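Local coordinates for mandalate racemase/muconate lactonizing enzyme (Unidentified, PDB 4E4U), which is probably an enzyme of the mandelate racemase/muconate lactonizing enzyme family, in the enolase superfamily, whose own substrate and reaction are not established, at residues A[149-152]-A[153-157]; A[178-181]-A[182-185]; A[220-223]-A[224-227]; A[321-324]-A[325-329]. All blocks are in the same frame, centred on the assembly; numbering follows the deposited sequence.

Contact 1: A[149-152]-A[153-157]; sequences AECA and AENVK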
loop_
_atom_site.group_PDB
_atom_site.type_symbol
_atom_site.label_atom_id
_atom_site.label_comp_id
_atom_site.label_asym_id
_atom_site.label_seq_id
_atom_site.Cartn_x
_atom_site.Cartn_y
_atom_site.Cartn_z
ATOM N N ALA A 149 -21.446 35.003 18.648
ATOM C CA ALA A 149 -22.763 34.571 18.198
ATOM C C ALA A 149 -23.597 35.756 17.711
ATOM O O ALA A 149 -24.260 35.673 16.672
ATOM C CB ALA A 149 -23.487 33.820 19.306
ATOM N N GLU A 150 -23.569 36.853 18.467
ATOM C CA GLU A 150 -24.298 38.063 18.099
ATOM C C GLU A 150 -23.802 38.589 16.757
ATOM O O GLU A 150 -24.594 38.974 15.893
ATOM C CB GLU A 150 -24.124 39.128 19.182
ATOM C CG GLU A 150 -24.712 40.487 18.838
ATOM C CD GLU A 150 -24.490 41.514 19.930
ATOM O OE1 GLU A 150 -23.323 41.741 20.316
ATOM O OE2 GLU A 150 -25.488 42.095 20.400
ATOM N N CYS A 151 -22.485 38.593 16.587
ATOM C CA CYS A 151 -21.876 39.038 15.344
ATOM C C CYS A 151 -22.282 38.129 14.181
ATOM O O CYS A 151 -22.583 38.603 13.085
ATOM C CB CYS A 151 -20.357 39.071 15.509
ATOM S SG CYS A 151 -19.435 39.561 14.044
ATOM N N ALA A 152 -22.283 36.821 14.419
ATOM C CA ALA A 152 -22.713 35.878 13.393
ATOM C C ALA A 152 -24.148 36.165 12.950
ATOM O O ALA A 152 -24.454 36.156 11.757
ATOM C CB ALA A 152 -22.589 34.453 13.892
ATOM N N ALA A 153 -25.027 36.409 13.916
ATOM C CA ALA A 153 -26.422 36.702 13.613
ATOM C C ALA A 153 -26.550 37.966 12.760
ATOM O O ALA A 153 -27.370 38.016 11.842
ATOM C CB ALA A 153 -27.230 36.829 14.895
ATOM N N GLU A 154 -25.745 38.983 13.054
ATOM C CA GLU A 154 -25.768 40.205 12.250
ATOM C C GLU A 154 -25.255 39.953 10.835
ATOM O O GLU A 154 -25.795 40.488 9.871
ATOM C CB GLU A 154 -24.985 41.333 12.923
ATOM C CG GLU A 154 -25.610 41.849 14.203
ATOM C CD GLU A 154 -27.044 42.306 14.011
ATOM O OE1 GLU A 154 -27.337 42.962 12.987
ATOM O OE2 GLU A 154 -27.884 42.000 14.881
ATOM N N ASN A 155 -24.227 39.117 10.708
ATOM C CA ASN A 155 -23.728 38.757 9.385
ATOM C C ASN A 155 -24.774 38.004 8.561
ATOM O O ASN A 155 -24.888 38.212 7.354
ATOM C CB ASN A 155 -22.409 37.986 9.490
ATOM C CG ASN A 155 -21.215 38.908 9.641
ATOM O OD1 ASN A 155 -21.057 39.857 8.879
ATOM N ND2 ASN A 155 -20.374 38.637 10.628
ATOM N N VAL A 156 -25.545 37.139 9.213
ATOM C CA VAL A 156 -26.643 36.452 8.537
ATOM C C VAL A 156 -27.689 37.459 8.025
ATOM O O VAL A 156 -28.205 37.309 6.915
ATOM C CB VAL A 156 -27.272 35.368 9.445
ATOM C CG1 VAL A 156 -28.602 34.862 8.886
ATOM C CG2 VAL A 156 -26.301 34.205 9.630
ATOM N N LYS A 157 -27.982 38.496 8.809
ATOM C CA LYS A 157 -28.917 39.540 8.377
ATOM C C LYS A 157 -28.406 40.272 7.134
ATOM O O LYS A 157 -29.195 40.703 6.292
ATOM C CB LYS A 157 -29.192 40.537 9.509
ATOM C CG LYS A 157 -29.995 39.952 10.660
ATOM C CD LYS A 157 -30.142 40.946 11.798
ATOM C CE LYS A 157 -30.519 40.232 13.083
ATOM N NZ LYS A 157 -30.557 41.166 14.239
HETATM O O HOH W 1 -27.155 39.883 16.761
HETATM O O HOH W 2 -27.435 42.477 17.591
#
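C151 and N155 stand one turn apart on helix 145-158, the helix of the beta-alpha-beta unit that joins strand 125-130 to the parallel strand 162-165 in the barrel domain. SG of C151 and ND2 of N155 lie 3.7 Å apart. The asparagine reaches back toward the preceding turn because its CG sits beside its backbone N (chi1 -83°). The sulfur is covalently linked to S4 of a 1,4-dimercaptobutane-2,3-diol molecule, probably from the crystallisation liquor, and OD1 of N155 is hydrogen-bonded to its O2, so the two residues grip it from successive turns. Y132, E154 and L158 complete the pocket. The backbone beneath is regular helix: N155 N donates to C151 O at 2.9 Å, and V156 N to A152 O at 2.9 Å.

A polar group is built round E154. Its chain is bent at chi2 (-56°), and CG passes 3.5 Å from E150 O. K157 NZ makes a salt bridge to E154 OE2 at 2.9 Å, on the syn side, 33° out of the carboxylate plane. Water 1 lies between E150 O and E154 OE2, 2.9 Å from each, while water 2 lies 2.8 Å from E154 OE2 and makes at most a weak bond to E150 OE2. The two carboxylates stay apart, with E150 OE2 6.0 Å from E154 OE2, and the lysine probably eases their repulsion.

Turned to the neighbouring helix 181-198 are A149, which meets A197, A152, which packs on V194 and V198, and V156, which touches V198; N155 leans on L131 and F160 in the flanking loops.

Contact 2: A[178-181]-A[182-185]; sequences QLSL and EVLD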
loop_
_atom_site.group_PDB
_atom_site.type_symbol
_atom_site.label_atom_id
_atom_site.label_comp_id
_atom_site.label_asym_id
_atom_site.label_seq_id
_atom_site.Cartn_x
_atom_site.Cartn_y
_atom_site.Cartn_z
ATOM N N GLN A 178 -0.663 20.554 22.123
ATOM C CA GLN A 178 -1.840 19.788 22.525
ATOM C C GLN A 178 -2.777 20.699 23.317
ATOM O O GLN A 178 -2.458 21.095 24.442
ATOM C CB GLN A 178 -1.402 18.575 23.356
ATOM C CG GLN A 178 -2.529 17.644 23.802
ATOM C CD GLN A 178 -2.959 16.611 22.758
ATOM O OE1 GLN A 178 -4.152 16.320 22.632
ATOM N NE2 GLN A 178 -1.998 16.015 22.051
ATOM N N LEU A 179 -3.923 21.045 22.731
ATOM C CA LEU A 179 -4.851 21.977 23.377
ATOM C C LEU A 179 -5.326 21.461 24.726
ATOM O O LEU A 179 -5.623 20.278 24.884
ATOM C CB LEU A 179 -6.082 22.224 22.507
ATOM C CG LEU A 179 -5.842 22.779 21.109
ATOM C CD1 LEU A 179 -7.178 22.981 20.404
ATOM C CD2 LEU A 179 -5.051 24.079 21.160
ATOM N N SER A 180 -5.418 22.364 25.696
ATOM C CA SER A 180 -5.936 22.020 27.016
ATOM C C SER A 180 -7.430 21.724 26.963
ATOM O O SER A 180 -8.122 22.116 26.024
ATOM C CB SER A 180 -5.722 23.183 27.978
ATOM O OG SER A 180 -6.628 24.230 27.671
ATOM N N LEU A 181 -7.932 21.053 27.994
ATOM C CA LEU A 181 -9.369 20.809 28.112
ATOM C C LEU A 181 -10.174 22.106 28.119
ATOM O O LEU A 181 -11.242 22.173 27.519
ATOM C CB LEU A 181 -9.682 20.015 29.378
ATOM C CG LEU A 181 -9.211 18.564 29.340
ATOM C CD1 LEU A 181 -9.243 17.996 30.748
ATOM C CD2 LEU A 181 -10.072 17.733 28.394
ATOM N N GLU A 182 -9.681 23.134 28.803
ATOM C CA GLU A 182 -10.410 24.397 28.828
ATOM C C GLU A 182 -10.513 25.021 27.436
ATOM O O GLU A 182 -11.549 25.592 27.077
ATOM C CB GLU A 182 -9.785 25.365 29.823
ATOM C CG GLU A 182 -10.083 24.970 31.253
ATOM C CD GLU A 182 -9.480 25.914 32.260
ATOM O OE1 GLU A 182 -8.298 26.293 32.093
ATOM O OE2 GLU A 182 -10.190 26.267 33.220
ATOM N N VAL A 183 -9.457 24.901 26.636
ATOM C CA VAL A 183 -9.513 25.427 25.278
ATOM C C VAL A 183 -10.428 24.561 24.407
ATOM O O VAL A 183 -11.228 25.092 23.638
ATOM C CB VAL A 183 -8.110 25.598 24.671
ATOM C CG1 VAL A 183 -8.188 25.924 23.185
ATOM C CG2 VAL A 183 -7.355 26.692 25.421
ATOM N N LEU A 184 -10.346 23.237 24.552
ATOM C CA LEU A 184 -11.258 22.354 23.825
ATOM C C LEU A 184 -12.710 22.689 24.168
ATOM O O LEU A 184 -13.561 22.760 23.282
ATOM C CB LEU A 184 -10.966 20.883 24.126
ATOM C CG LEU A 184 -9.626 20.331 23.625
ATOM C CD1 LEU A 184 -9.340 18.962 24.226
ATOM C CD2 LEU A 184 -9.624 20.244 22.100
ATOM N N ASP A 185 -12.986 22.907 25.454
ATOM C CA ASP A 185 -14.327 23.283 25.888
ATOM C C ASP A 185 -14.777 24.586 25.229
ATOM O O ASP A 185 -15.926 24.718 24.807
ATOM C CB ASP A 185 -14.371 23.484 27.408
ATOM C CG ASP A 185 -14.340 22.181 28.191
ATOM O OD1 ASP A 185 -14.519 21.097 27.599
ATOM O OD2 ASP A 185 -14.158 22.253 29.425
#
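L184 reaches from the first turn of helix 181-198 back to L179 in the loop before it. Its CB lies 3.6 Å from S180 O, beside the carbonyl that accepts the L184 backbone N-H. CG then comes closer to that oxygen, 3.3 Å from S180 O, which its position beside the backbone N (chi1 -67°) allows. At the tip the branches part: CD1 runs on past the L179 carbonyl, and CD2 packs against L179 CD1 at 4.0 Å. L179 immediately precedes the N-cap residue and L184 is the fourth residue after it, so the pair forms a hydrophobic staple. V183 widens it, its CG1 meeting L179 CD2 at 4.2 Å with the two side chains about perpendicular.

S180 is the N-cap. Its OG stands between its own backbone N and carbonyl carbon (chi1 73°), where it accepts from V183 N at 3.1 Å, with an N-H...O angle of 159°. The serine thereby supplies an acceptor that the missing previous turn cannot. CG2 of V183 lies over the same hydroxyl, 3.4 Å from S180 OG. Regular helix bonding starts at once, with L184 N donating to S180 O at 2.9 Å.

The turn around the cap lies beside helix 214-224 and against the second subunit. L179 rests on M212, L181 and L184 touch R223 of helix 214-224, and D185 OD1 forms a salt bridge with that arginine. From the second subunit, K201 pairs with E182 and S200 bonds to D185, so this helix start lies at the subunit interface beside helix 214-224.

Contact 3: A[220-223]-A[224-227]; sequences LAKR and LEKY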
loop_
_atom_site.group_PDB
_atom_site.type_symbol
_atom_site.label_atom_id
_atom_site.label_comp_id
_atom_site.label_asym_id
_atom_site.label_seq_id
_atom_site.Cartn_x
_atom_site.Cartn_y
_atom_site.Cartn_z
ATOM N N LEU A 220 -10.132 17.443 19.070
ATOM C CA LEU A 220 -10.986 18.603 18.839
ATOM C C LEU A 220 -12.079 18.280 17.824
ATOM O O LEU A 220 -13.247 18.596 18.035
ATOM C CB LEU A 220 -10.156 19.801 18.374
ATOM C CG LEU A 220 -10.968 21.048 18.000
ATOM C CD1 LEU A 220 -11.881 21.497 19.143
ATOM C CD2 LEU A 220 -10.029 22.179 17.570
ATOM N N ALA A 221 -11.705 17.632 16.724
ATOM C CA ALA A 221 -12.679 17.291 15.692
ATOM C C ALA A 221 -13.844 16.469 16.249
ATOM O O ALA A 221 -15.000 16.718 15.905
ATOM C CB ALA A 221 -12.010 16.557 14.538
ATOM N N LYS A 222 -13.555 15.507 17.124
ATOM C CA LYS A 222 -14.629 14.673 17.672
ATOM C C LYS A 222 -15.650 15.514 18.430
ATOM O O LYS A 222 -16.838 15.219 18.383
ATOM C CB LYS A 222 -14.088 13.541 18.550
ATOM C CG LYS A 222 -13.153 12.553 17.847
ATOM C CD LYS A 222 -13.426 12.359 16.352
ATOM C CE LYS A 222 -14.502 11.331 16.077
ATOM N NZ LYS A 222 -14.606 11.059 14.607
ATOM N N ARG A 223 -15.186 16.565 19.101
ATOM C CA ARG A 223 -16.067 17.480 19.819
ATOM C C ARG A 223 -16.885 18.374 18.904
ATOM O O ARG A 223 -18.007 18.763 19.244
ATOM C CB ARG A 223 -15.250 18.361 20.752
ATOM C CG ARG A 223 -14.705 17.639 21.961
ATOM C CD ARG A 223 -13.658 18.502 22.611
ATOM N NE ARG A 223 -13.133 17.989 23.872
ATOM C CZ ARG A 223 -13.429 18.490 25.067
ATOM N NH1 ARG A 223 -14.289 19.497 25.184
ATOM N NH2 ARG A 223 -12.853 17.988 26.146
ATOM N N LEU A 224 -16.321 18.710 17.749
ATOM C CA LEU A 224 -16.961 19.658 16.847
ATOM C C LEU A 224 -17.966 19.008 15.909
ATOM O O LEU A 224 -18.815 19.699 15.337
ATOM C CB LEU A 224 -15.912 20.415 16.029
ATOM C CG LEU A 224 -14.902 21.229 16.839
ATOM C CD1 LEU A 224 -14.035 22.043 15.894
ATOM C CD2 LEU A 224 -15.595 22.128 17.868
ATOM N N GLU A 225 -17.875 17.692 15.740
ATOM C CA GLU A 225 -18.719 17.010 14.757
ATOM C C GLU A 225 -20.215 17.241 14.971
ATOM O O GLU A 225 -20.966 17.377 14.008
ATOM C CB GLU A 225 -18.397 15.511 14.693
ATOM C CG GLU A 225 -17.104 15.229 13.932
ATOM C CD GLU A 225 -16.646 13.778 13.982
ATOM O OE1 GLU A 225 -17.292 12.950 14.651
ATOM O OE2 GLU A 225 -15.617 13.459 13.353
ATOM N N LYS A 226 -20.646 17.318 16.227
ATOM C CA LYS A 226 -22.070 17.495 16.504
ATOM C C LYS A 226 -22.624 18.827 15.994
ATOM O O LYS A 226 -23.837 18.984 15.884
ATOM C CB LYS A 226 -22.361 17.343 18.005
ATOM C CG LYS A 226 -21.781 18.454 18.880
ATOM C CD LYS A 226 -22.130 18.266 20.365
ATOM C CE LYS A 226 -21.255 17.217 21.053
ATOM N NZ LYS A 226 -19.804 17.609 21.133
ATOM N N TYR A 227 -21.745 19.774 15.667
ATOM C CA TYR A 227 -22.197 21.056 15.132
ATOM C C TYR A 227 -22.062 21.164 13.615
ATOM O O TYR A 227 -22.335 22.213 13.041
ATOM C CB TYR A 227 -21.500 22.217 15.844
ATOM C CG TYR A 227 -21.794 22.170 17.317
ATOM C CD1 TYR A 227 -23.092 22.359 17.781
ATOM C CD2 TYR A 227 -20.799 21.888 18.242
ATOM C CE1 TYR A 227 -23.391 22.284 19.126
ATOM C CE2 TYR A 227 -21.087 21.826 19.600
ATOM C CZ TYR A 227 -22.388 22.021 20.027
ATOM O OH TYR A 227 -22.691 21.944 21.360
HETATM O O HOH W 3 -19.393 16.026 18.512
HETATM O O HOH W 4 -18.069 12.645 17.299
#
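K222 and E225 lie side by side at the end of helix 214-224, pointing the same way. The lysine chain bends at chi2 and chi3, and this turns NZ onto the glutamate: it forms a salt bridge to E225 OE2 at 2.9 Å, on the syn side and 21° out of the carboxylate plane. T251 OG1 and S252 N also bond to OE2, while H250 O takes another bond from the lysine. On the inner side, L220 and L224 meet at an oblique angle, with L220 CD1 3.8 Å from L224 CG, both against F206 of strand 203-206.

K226 curls backward through its bent chi3 and chi4. Its NZ donates to R223 O at 2.9 Å and also pairs with E188, while its CG lies 3.5 Å above one face of the Y227 ring, offset toward the rim. R223, extended from CG to NE, runs the same way as K226; its guanidinium pairs with D185, E188 and, across the interface, D228 of the second subunit.

R223 O is thus met by the K226 ammonium and K222 O by water 3, at 2.7 Å. Acids balance these cations, but the ammonium would probably help to stabilise the partial negative charge at the C-terminal end of the helix.

Contact 4: A[321-324]-A[325-329]; sequences IQLA and TCTPN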
loop_
_atom_site.group_PDB
_atom_site.type_symbol
_atom_site.label_atom_id
_atom_site.label_comp_id
_atom_site.label_asym_id
_atom_site.label_seq_id
_atom_site.Cartn_x
_atom_site.Cartn_y
_atom_site.Cartn_z
ATOM N N ILE A 321 -11.112 36.737 -7.267
ATOM C CA ILE A 321 -12.437 36.770 -7.859
ATOM C C ILE A 321 -12.380 36.348 -9.327
ATOM O O ILE A 321 -13.254 35.627 -9.799
ATOM C CB ILE A 321 -13.044 38.179 -7.695
ATOM C CG1 ILE A 321 -13.414 38.396 -6.226
ATOM C CG2 ILE A 321 -14.237 38.385 -8.625
ATOM C CD1 ILE A 321 -13.510 39.857 -5.809
ATOM N N GLN A 322 -11.345 36.782 -10.045
ATOM C CA GLN A 322 -11.179 36.362 -11.437
ATOM C C GLN A 322 -11.062 34.840 -11.547
ATOM O O GLN A 322 -11.715 34.219 -12.385
ATOM C CB GLN A 322 -9.957 37.034 -12.069
ATOM C CG GLN A 322 -10.087 38.541 -12.201
ATOM C CD GLN A 322 -11.106 38.959 -13.237
ATOM O OE1 GLN A 322 -11.105 38.458 -14.358
ATOM N NE2 GLN A 322 -11.977 39.891 -12.874
ATOM N N LEU A 323 -10.238 34.237 -10.695
ATOM C CA LEU A 323 -10.109 32.787 -10.694
ATOM C C LEU A 323 -11.446 32.125 -10.354
ATOM O O LEU A 323 -11.898 31.222 -11.061
ATOM C CB LEU A 323 -9.052 32.342 -9.683
ATOM C CG LEU A 323 -8.932 30.822 -9.512
ATOM C CD1 LEU A 323 -8.331 30.190 -10.765
ATOM C CD2 LEU A 323 -8.118 30.465 -8.277
ATOM N N ALA A 324 -12.081 32.582 -9.280
ATOM C CA ALA A 324 -13.300 31.937 -8.804
ATOM C C ALA A 324 -14.389 31.929 -9.877
ATOM O O ALA A 324 -15.106 30.943 -10.034
ATOM C CB ALA A 324 -13.797 32.625 -7.551
ATOM N N THR A 325 -14.503 33.036 -10.607
ATOM C CA THR A 325 -15.575 33.227 -11.577
ATOM C C THR A 325 -15.550 32.168 -12.682
ATOM O O THR A 325 -16.597 31.799 -13.212
ATOM C CB THR A 325 -15.523 34.663 -12.150
ATOM O OG1 THR A 325 -15.705 35.585 -11.071
ATOM C CG2 THR A 325 -16.612 34.899 -13.190
ATOM N N CYS A 326 -14.357 31.669 -13.004
ATOM C CA CYS A 326 -14.198 30.684 -14.076
ATOM C C CYS A 326 -13.835 29.284 -13.578
ATOM O O CYS A 326 -13.338 28.460 -14.353
ATOM C CB CYS A 326 -13.170 31.161 -15.117
ATOM S SG CYS A 326 -11.476 31.378 -14.544
ATOM N N THR A 327 -14.119 29.003 -12.306
ATOM C CA THR A 327 -13.744 27.730 -11.689
ATOM C C THR A 327 -14.977 26.868 -11.415
ATOM O O THR A 327 -15.849 27.270 -10.657
ATOM C CB THR A 327 -12.988 27.968 -10.363
ATOM O OG1 THR A 327 -11.725 28.591 -10.633
ATOM C CG2 THR A 327 -12.747 26.660 -9.635
ATOM N N PRO A 328 -15.047 25.673 -12.020
ATOM C CA PRO A 328 -16.257 24.859 -11.849
ATOM C C PRO A 328 -16.388 24.235 -10.456
ATOM O O PRO A 328 -17.501 23.972 -10.017
ATOM C CB PRO A 328 -16.109 23.784 -12.935
ATOM C CG PRO A 328 -14.629 23.676 -13.162
ATOM C CD PRO A 328 -14.094 25.072 -12.973
ATOM N N ASN A 329 -15.269 24.002 -9.777
ATOM C CA ASN A 329 -15.269 23.399 -8.453
ATOM C C ASN A 329 -15.027 24.430 -7.355
ATOM O O ASN A 329 -14.304 24.190 -6.387
ATOM C CB ASN A 329 -14.248 22.255 -8.376
ATOM C CG ASN A 329 -12.835 22.679 -8.770
ATOM O OD1 ASN A 329 -12.646 23.540 -9.631
ATOM N ND2 ASN A 329 -11.833 22.035 -8.168
#
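T325 turns both of its donors on I321 O: the backbone N at 3.0 Å from I321 O and, from the opposite face of the carbonyl plane, OG1 at 2.8 Å from I321 O. The hydroxyl can fold back in this way because OG1 sits beside its own backbone N (chi1 -61°). L323 O is likewise doubly bonded, but by two residues: T327 OG1 donates to L323 O at 2.7 Å, well above the carbonyl plane, while C326 N reaches L323 O at 3.2 Å from the other face. Each of these buried carbonyls is therefore gripped by two bonds. The hydroxyl of T327 also lies against the leucine side chain, 3.7 Å from L323 CG.

The contact lies at the C-terminal end of helix 314-325, in the (beta/alpha)8-type barrel domain, before strand 333-335. T327 N donates to A324 O at 3.1 Å, arriving 66° out of the carbonyl plane, and this closes a type I beta turn over A324-T327. The chain leaves the helical path at C326 and T327 is extended, leading into the loop toward the strand.

Further out, the helix rests on strand 125-130, where I321, A324 and T325 all touch L125. L323 packs on A292 of helix 289-301 and, with T327, on I306 of strand 305-306. The backbone of T325 is bonded to I121 and H122, and T327 O receives H122 NE2.

How the contacts relate
All four contacts fall in the enolase C-terminal-like barrel domain and follow one another along the chain from contact 1 to contact 4. Contacts 2 and 3, with centres 13 Å apart, touch: helices 181-198 and 214-224 are neighbours, and L184 CD2 packs 3.8 Å from L220 CB. Both also reach the second subunit, so together they build part of that interface. Contact 1 lies about 26 Å from contact 2 between centres, yet its helix packs on a later part of helix 181-198. Contact 4 is across the chain from contact 2, 38 Å between centres, and faces the third and fourth subunits through P328.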